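Local coordinates for fusion DH (Streptomyces sp. MJ635-86F5, PDB 6K97), which probably dehydrates beta-hydroxyacyl intermediates in cremimycin polyketide biosynthesis, as an engineered fusion of a split dehydratase domain with a double hot dog fold, at residues Thr107-Pro119 with Leu128-Trp140. Residues are numbered along the deposited sequence; the frame is centred on the assembly and turned at random.
Sequences TQSSSLLQVAVGP and LTIRSHGEDVRLW
L113 pairs with S132, and V115 with I130, as non-hydrogen-bonded pairs with their side chains on one face of an antiparallel hairpin, a worked example of a sheet whose two faces serve different partners. The hairpin, strands 110-117 and 126-134, belongs to the N-terminal hot dog half of the fusion. Paired backbone bonds at L112/H133, Q114/R131 and A116/T129 zip it together. This face is mainly apolar, with S132 OG held by H143: L113 turns CG anti to its backbone N (chi1 -177°), bringing CD1 alongside I130 CG2 at 4.1 Å, while V115 CG2 meets I130 CG1 at 4.2 Å. V117 and L128 extend this surface, and helix 75-88 packs against it through L81, F78, A82 and A85.

The reverse face is mixed, aromatic, polar and apolar, and more tightly packed. W140 lies between R131 and H133: R131 NE sits 3.5 Å above the centre of its ring, and H133 CD2 lies over the opposite face near the rim. Q114 CD comes within 3.3 Å of W140 CH2. L112 CD1 touches H133 CE1 at 3.8 Å, while H133 ND1 donates to G134 O (2.7 Å). An alanine in place of H133 would probably leave E30 of the second subunit without its imidazole partner and open a gap beside the W140 rim. At the looser end, A116 and T129 are partly exposed, and a water joins T129 OG1 to A116 O, the latter weakly. The chemistry thus implies a division of labour: mainly apolar contacts seat the hairpin on its own helix, whereas the other face joins the second subunit by hydrogen bonds (Q114 NE2 to G28, R131 NH1 to E42, H133 NE2 to E30) and by packing on its L29 and P44.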
ATOM      1  N   THR A 107      -2.421  -0.049  26.333  1.00 57.37           N
ATOM      2  CA  THR A 107      -3.647   0.745  26.181  1.00 58.77           C
ATOM      3  C   THR A 107      -3.314   2.147  25.736  1.00 61.48           C
ATOM      4  O   THR A 107      -4.160   2.854  25.263  1.00 60.64           O
ATOM      5  CB  THR A 107      -4.481   0.813  27.475  1.00 58.97           C
ATOM      6  OG1 THR A 107      -3.660   1.262  28.537  1.00 59.41           O
ATOM      7  CG2 THR A 107      -5.052  -0.556  27.854  1.00 58.15           C
ATOM      8  N   GLN A 108      -2.071   2.565  25.919  1.00 71.34           N
ATOM      9  CA  GLN A 108      -1.675   3.934  25.622  1.00 73.54           C
ATOM     10  C   GLN A 108      -1.102   4.067  24.208  1.00 76.61           C
ATOM     11  O   GLN A 108      -0.625   5.131  23.847  1.00 85.45           O
ATOM     12  CB  GLN A 108      -0.653   4.416  26.669  1.00 80.34           C
ATOM     13  CG  GLN A 108      -1.259   4.774  28.040  1.00 88.86           C
ATOM     14  CD  GLN A 108      -2.225   5.972  27.983  1.00 91.01           C
ATOM     15  OE1 GLN A 108      -1.807   7.134  28.009  1.00 96.34           O
ATOM     16  NE2 GLN A 108      -3.519   5.687  27.890  1.00 89.05           N
ATOM     17  N   SER A 109      -1.133   3.002  23.404  1.00 67.93           N
ATOM     18  CA  SER A 109      -0.386   3.005  22.147  1.00 61.92           C
ATOM     19  C   SER A 109      -1.149   2.322  21.045  1.00 56.22           C
ATOM     20  O   SER A 109      -2.167   1.657  21.274  1.00 59.92           O
ATOM     21  CB  SER A 109       0.963   2.329  22.315  1.00 61.91           C
ATOM     22  OG  SER A 109       0.826   0.904  22.275  1.00 67.52           O
ATOM     23  N   SER A 110      -0.664   2.513  19.834  1.00 52.28           N
ATOM     24  CA  SER A 110      -1.326   1.974  18.661  1.00 54.96           C
ATOM     25  C   SER A 110      -0.373   1.978  17.487  1.00 52.84           C
ATOM     26  O   SER A 110       0.478   2.874  17.363  1.00 46.83           O
ATOM     27  CB  SER A 110      -2.550   2.785  18.284  1.00 56.68           C
ATOM     28  OG  SER A 110      -2.091   3.972  17.693  1.00 59.95           O
ATOM     29  N   SER A 111      -0.516   0.953  16.640  1.00 48.90           N
ATOM     30  CA  SER A 111       0.504   0.612  15.685  1.00 45.38           C
ATOM     31  C   SER A 111      -0.089   0.617  14.282  1.00 44.21           C
ATOM     32  O   SER A 111      -1.187   0.148  14.056  1.00 43.55           O
ATOM     33  CB  SER A 111       1.041  -0.781  16.013  1.00 46.78           C
ATOM     34  OG  SER A 111       2.058  -0.797  16.989  1.00 46.70           O
ATOM     35  N   LEU A 112       0.673   1.103  13.320  1.00 44.64           N
ATOM     36  CA  LEU A 112       0.371   0.799  11.934  1.00 43.15           C
ATOM     37  C   LEU A 112       0.864  -0.613  11.643  1.00 40.64           C
ATOM     38  O   LEU A 112       1.995  -0.916  11.882  1.00 47.09           O
ATOM     39  CB  LEU A 112       1.019   1.786  10.986  1.00 41.67           C
ATOM     40  CG  LEU A 112       0.777   3.272  11.248  1.00 45.07           C
ATOM     41  CD1 LEU A 112       1.211   4.030  10.016  1.00 46.64           C
ATOM     42  CD2 LEU A 112      -0.680   3.583  11.593  1.00 47.62           C
ATOM     43  N   LEU A 113       0.004  -1.450  11.109  1.00 39.70           N
ATOM     44  CA  LEU A 113       0.298  -2.849  10.790  1.00 38.38           C
ATOM     45  C   LEU A 113       0.223  -3.094   9.273  1.00 38.01           C
ATOM     46  O   LEU A 113      -0.748  -2.687   8.588  1.00 36.60           O
ATOM     47  CB  LEU A 113      -0.760  -3.713  11.466  1.00 37.20           C
ATOM     48  CG  LEU A 113      -0.549  -5.192  11.278  1.00 41.91           C
ATOM     49  CD1 LEU A 113       0.755  -5.664  11.914  1.00 38.92           C
ATOM     50  CD2 LEU A 113      -1.761  -5.952  11.845  1.00 43.72           C
ATOM     51  N   GLN A 114       1.204  -3.809   8.763  1.00 38.82           N
ATOM     52  CA  GLN A 114       1.341  -4.052   7.317  1.00 39.62           C
ATOM     53  C   GLN A 114       1.770  -5.486   7.009  1.00 39.66           C
ATOM     54  O   GLN A 114       2.642  -6.047   7.672  1.00 40.52           O
ATOM     55  CB  GLN A 114       2.303  -3.074   6.666  1.00 40.19           C
ATOM     56  CG  GLN A 114       1.691  -1.672   6.695  1.00 44.22           C
ATOM     57  CD  GLN A 114       2.363  -0.609   5.825  1.00 45.14           C
ATOM     58  OE1 GLN A 114       3.496  -0.782   5.300  1.00 45.23           O
ATOM     59  NE2 GLN A 114       1.658   0.521   5.684  1.00 43.24           N
ATOM     60  N   VAL A 115       1.166  -6.044   5.968  1.00 38.34           N
ATOM     61  CA  VAL A 115       1.593  -7.280   5.388  1.00 35.20           C
ATOM     62  C   VAL A 115       1.967  -7.005   3.958  1.00 36.64           C
ATOM     63  O   VAL A 115       1.157  -6.491   3.213  1.00 40.68           O
ATOM     64  CB  VAL A 115       0.456  -8.304   5.402  1.00 35.12           C
ATOM     65  CG1 VAL A 115       0.947  -9.617   4.820  1.00 34.43           C
ATOM     66  CG2 VAL A 115      -0.095  -8.503   6.826  1.00 33.03           C
ATOM     67  N   ALA A 116       3.191  -7.357   3.554  1.00 39.15           N
ATOM     68  CA  ALA A 116       3.621  -7.234   2.165  1.00 36.42           C
ATOM     69  C   ALA A 116       3.840  -8.597   1.538  1.00 37.45           C
ATOM     70  O   ALA A 116       4.535  -9.454   2.117  1.00 35.90           O
ATOM     71  CB  ALA A 116       4.885  -6.448   2.079  1.00 36.59           C
ATOM     72  N   VAL A 117       3.281  -8.781   0.325  1.00 35.57           N
ATOM     73  CA  VAL A 117       3.513  -9.963  -0.459  1.00 34.68           C
ATOM     74  C   VAL A 117       4.210  -9.665  -1.804  1.00 35.10           C
ATOM     75  O   VAL A 117       3.764  -8.817  -2.599  1.00 38.01           O
ATOM     76  CB  VAL A 117       2.185 -10.609  -0.722  1.00 37.62           C
ATOM     77  CG1 VAL A 117       2.342 -11.847  -1.582  1.00 38.81           C
ATOM     78  CG2 VAL A 117       1.542 -10.947   0.602  1.00 40.52           C
ATOM     79  N   GLY A 118       5.274 -10.387  -2.079  1.00 33.87           N
ATOM     80  CA  GLY A 118       5.977 -10.273  -3.343  1.00 35.07           C
ATOM     81  C   GLY A 118       5.205 -10.899  -4.488  1.00 37.38           C
ATOM     82  O   GLY A 118       4.149 -11.538  -4.282  1.00 34.78           O
ATOM     83  N   PRO A 119       5.725 -10.712  -5.715  1.00 38.88           N
ATOM     84  CA  PRO A 119       5.206 -11.370  -6.921  1.00 38.51           C
ATOM     85  C   PRO A 119       5.482 -12.850  -6.916  1.00 38.99           C
ATOM     86  O   PRO A 119       6.360 -13.295  -6.200  1.00 41.49           O
ATOM     87  CB  PRO A 119       6.020 -10.734  -8.070  1.00 39.45           C
ATOM     88  CG  PRO A 119       6.981  -9.763  -7.434  1.00 40.07           C
ATOM     89  CD  PRO A 119       6.991  -9.979  -5.962  1.00 38.44           C
ATOM     90  N   LEU A 128       6.635 -13.216   1.848  1.00 33.07           N
ATOM     91  CA  LEU A 128       5.649 -12.558   2.697  1.00 34.52           C
ATOM     92  C   LEU A 128       6.395 -11.945   3.901  1.00 33.52           C
ATOM     93  O   LEU A 128       7.262 -12.589   4.442  1.00 32.97           O
ATOM     94  CB  LEU A 128       4.598 -13.559   3.191  1.00 35.11           C
ATOM     95  CG  LEU A 128       3.537 -12.991   4.130  1.00 38.64           C
ATOM     96  CD1 LEU A 128       2.167 -13.576   3.863  1.00 41.43           C
ATOM     97  CD2 LEU A 128       3.901 -13.177   5.592  1.00 37.72           C
ATOM     98  N   THR A 129       6.031 -10.737   4.299  1.00 34.01           N
ATOM     99  CA  THR A 129       6.561 -10.090   5.503  1.00 41.31           C
ATOM    100  C   THR A 129       5.489  -9.340   6.286  1.00 36.03           C
ATOM    101  O   THR A 129       4.595  -8.768   5.686  1.00 31.53           O
ATOM    102  CB  THR A 129       7.613  -9.037   5.117  1.00 45.54           C
ATOM    103  OG1 THR A 129       8.460  -9.620   4.138  1.00 56.08           O
ATOM    104  CG2 THR A 129       8.427  -8.625   6.276  1.00 44.31           C
ATOM    105  N   ILE A 130       5.632  -9.315   7.610  1.00 33.56           N
ATOM    106  CA  ILE A 130       4.715  -8.589   8.503  1.00 33.93           C
ATOM    107  C   ILE A 130       5.516  -7.682   9.424  1.00 34.30           C
ATOM    108  O   ILE A 130       6.531  -8.079  10.043  1.00 35.22           O
ATOM    109  CB  ILE A 130       3.886  -9.534   9.350  1.00 36.83           C
ATOM    110  CG1 ILE A 130       3.171 -10.586   8.472  1.00 39.98           C
ATOM    111  CG2 ILE A 130       2.869  -8.748  10.137  1.00 37.38           C
ATOM    112  CD1 ILE A 130       2.447 -11.684   9.237  1.00 38.23           C
ATOM    113  N   ARG A 131       5.107  -6.438   9.452  1.00 36.21           N
ATOM    114  CA  ARG A 131       5.881  -5.387  10.077  1.00 38.75           C
ATOM    115  C   ARG A 131       4.939  -4.328  10.645  1.00 38.59           C
ATOM    116  O   ARG A 131       3.772  -4.253  10.248  1.00 38.06           O
ATOM    117  CB  ARG A 131       6.821  -4.737   9.075  1.00 41.31           C
ATOM    118  CG  ARG A 131       6.050  -3.892   8.051  1.00 46.51           C
ATOM    119  CD  ARG A 131       6.899  -3.181   7.044  1.00 47.33           C
ATOM    120  NE  ARG A 131       6.050  -2.359   6.190  1.00 47.46           N
ATOM    121  CZ  ARG A 131       6.511  -1.506   5.255  1.00 52.10           C
ATOM    122  NH1 ARG A 131       5.644  -0.816   4.529  1.00 54.46           N
ATOM    123  NH2 ARG A 131       7.822  -1.320   5.047  1.00 47.73           N
ATOM    124  N   SER A 132       5.439  -3.548  11.595  1.00 36.79           N
ATOM    125  CA  SER A 132       4.640  -2.489  12.211  1.00 37.30           C
ATOM    126  C   SER A 132       5.543  -1.401  12.749  1.00 38.53           C
ATOM    127  O   SER A 132       6.790  -1.541  12.797  1.00 36.88           O
ATOM    128  CB  SER A 132       3.787  -3.010  13.377  1.00 37.75           C
ATOM    129  OG  SER A 132       4.570  -3.298  14.535  1.00 35.79           O
ATOM    130  N   HIS A 133       4.909  -0.306  13.110  1.00 38.19           N
ATOM    131  CA  HIS A 133       5.578   0.710  13.874  1.00 41.03           C
ATOM    132  C   HIS A 133       4.555   1.527  14.625  1.00 40.55           C
ATOM    133  O   HIS A 133       3.388   1.659  14.172  1.00 37.94           O
ATOM    134  CB  HIS A 133       6.521   1.572  13.004  1.00 45.85           C
ATOM    135  CG  HIS A 133       5.841   2.576  12.120  1.00 48.37           C
ATOM    136  ND1 HIS A 133       5.047   3.583  12.611  1.00 51.69           N
ATOM    137  CD2 HIS A 133       5.944   2.796  10.791  1.00 49.58           C
ATOM    138  CE1 HIS A 133       4.636   4.341  11.616  1.00 55.14           C
ATOM    139  NE2 HIS A 133       5.164   3.881  10.499  1.00 53.92           N
ATOM    140  N   GLY A 134       4.998   2.093  15.753  1.00 42.61           N
ATOM    141  CA  GLY A 134       4.133   2.938  16.592  1.00 47.15           C
ATOM    142  C   GLY A 134       3.618   4.157  15.807  1.00 54.55           C
ATOM    143  O   GLY A 134       4.315   4.714  14.929  1.00 47.74           O
ATOM    144  N   GLU A 135       2.387   4.565  16.119  1.00 63.36           N
ATOM    145  CA  GLU A 135       1.700   5.619  15.351  1.00 71.42           C
ATOM    146  C   GLU A 135       2.459   6.907  15.092  1.00 76.56           C
ATOM    147  O   GLU A 135       2.287   7.481  14.021  1.00 79.30           O
ATOM    148  CB  GLU A 135       0.343   5.966  15.954  1.00 74.80           C
ATOM    149  CG  GLU A 135      -0.813   5.430  15.139  1.00 79.70           C
ATOM    150  CD  GLU A 135      -2.072   6.250  15.328  1.00 85.13           C
ATOM    151  OE1 GLU A 135      -2.013   7.509  15.369  1.00 87.68           O
ATOM    152  OE2 GLU A 135      -3.138   5.618  15.441  1.00 91.85           O
ATOM    153  N   ASP A 136       3.290   7.355  16.028  1.00 79.67           N
ATOM    154  CA  ASP A 136       4.149   8.517  15.742  1.00 91.47           C
ATOM    155  C   ASP A 136       5.649   8.179  15.857  1.00 92.60           C
ATOM    156  O   ASP A 136       6.428   8.880  16.498  1.00 90.88           O
ATOM    157  CB  ASP A 136       3.722   9.791  16.538  1.00101.10           C
ATOM    158  CG  ASP A 136       3.172   9.489  17.948  1.00101.50           C
ATOM    159  OD1 ASP A 136       3.769   8.650  18.664  1.00100.07           O
ATOM    160  OD2 ASP A 136       2.155  10.120  18.341  1.00 95.63           O
ATOM    161  N   VAL A 137       6.032   7.102  15.174  1.00 94.47           N
ATOM    162  CA  VAL A 137       7.412   6.612  15.098  1.00 89.48           C
ATOM    163  C   VAL A 137       7.681   6.263  13.632  1.00 84.31           C
ATOM    164  O   VAL A 137       6.757   5.930  12.893  1.00 85.62           O
ATOM    165  CB  VAL A 137       7.585   5.365  15.996  1.00 90.18           C
ATOM    166  CG1 VAL A 137       8.884   4.624  15.688  1.00 94.68           C
ATOM    167  CG2 VAL A 137       7.515   5.764  17.465  1.00 88.55           C
ATOM    168  N   ARG A 138       8.932   6.347  13.207  1.00 80.80           N
ATOM    169  CA  ARG A 138       9.263   6.210  11.780  1.00 83.41           C
ATOM    170  C   ARG A 138       9.662   4.801  11.348  1.00 76.38           C
ATOM    171  O   ARG A 138       9.385   4.413  10.229  1.00 72.60           O
ATOM    172  CB  ARG A 138      10.403   7.165  11.402  1.00 90.53           C
ATOM    173  CG  ARG A 138       9.972   8.602  11.140  1.00101.69           C
ATOM    174  CD  ARG A 138      11.144   9.480  10.701  1.00108.91           C
ATOM    175  NE  ARG A 138      12.012   9.890  11.813  1.00107.41           N
ATOM    176  CZ  ARG A 138      13.084   9.225  12.250  1.00107.53           C
ATOM    177  NH1 ARG A 138      13.782   9.723  13.265  1.00106.80           N
ATOM    178  NH2 ARG A 138      13.475   8.073  11.687  1.00105.52           N
ATOM    179  N   LEU A 139      10.325   4.045  12.215  1.00 71.46           N
ATOM    180  CA  LEU A 139      11.031   2.873  11.747  1.00 67.43           C
ATOM    181  C   LEU A 139      10.246   1.592  11.910  1.00 60.42           C
ATOM    182  O   LEU A 139       9.734   1.281  12.976  1.00 56.93           O
ATOM    183  CB  LEU A 139      12.390   2.790  12.417  1.00 77.70           C
ATOM    184  CG  LEU A 139      13.310   3.978  12.033  1.00 85.24           C
ATOM    185  CD1 LEU A 139      14.634   3.871  12.786  1.00 91.56           C
ATOM    186  CD2 LEU A 139      13.568   4.135  10.525  1.00 82.13           C
ATOM    187  N   TRP A 140      10.151   0.851  10.811  1.00 59.42           N
ATOM    188  CA  TRP A 140       9.395  -0.373  10.764  1.00 54.04           C
ATOM    189  C   TRP A 140      10.101  -1.429  11.549  1.00 51.13           C
ATOM    190  O   TRP A 140      11.298  -1.463  11.521  1.00 53.17           O
ATOM    191  CB  TRP A 140       9.263  -0.865   9.335  1.00 53.43           C
ATOM    192  CG  TRP A 140       8.395  -0.019   8.509  1.00 54.40           C
ATOM    193  CD1 TRP A 140       8.793   0.857   7.524  1.00 56.09           C
ATOM    194  CD2 TRP A 140       6.973   0.068   8.578  1.00 49.11           C
ATOM    195  NE1 TRP A 140       7.690   1.453   6.957  1.00 52.25           N
ATOM    196  CE2 TRP A 140       6.563   0.994   7.583  1.00 49.14           C
ATOM    197  CE3 TRP A 140       6.005  -0.546   9.376  1.00 47.27           C
ATOM    198  CZ2 TRP A 140       5.238   1.346   7.394  1.00 47.00           C
ATOM    199  CZ3 TRP A 140       4.671  -0.225   9.167  1.00 47.90           C
ATOM    200  CH2 TRP A 140       4.298   0.728   8.165  1.00 47.75           C
TER
HETATM  201  O   HOH W   1       7.635  -9.911   1.053  1.00 37.83           O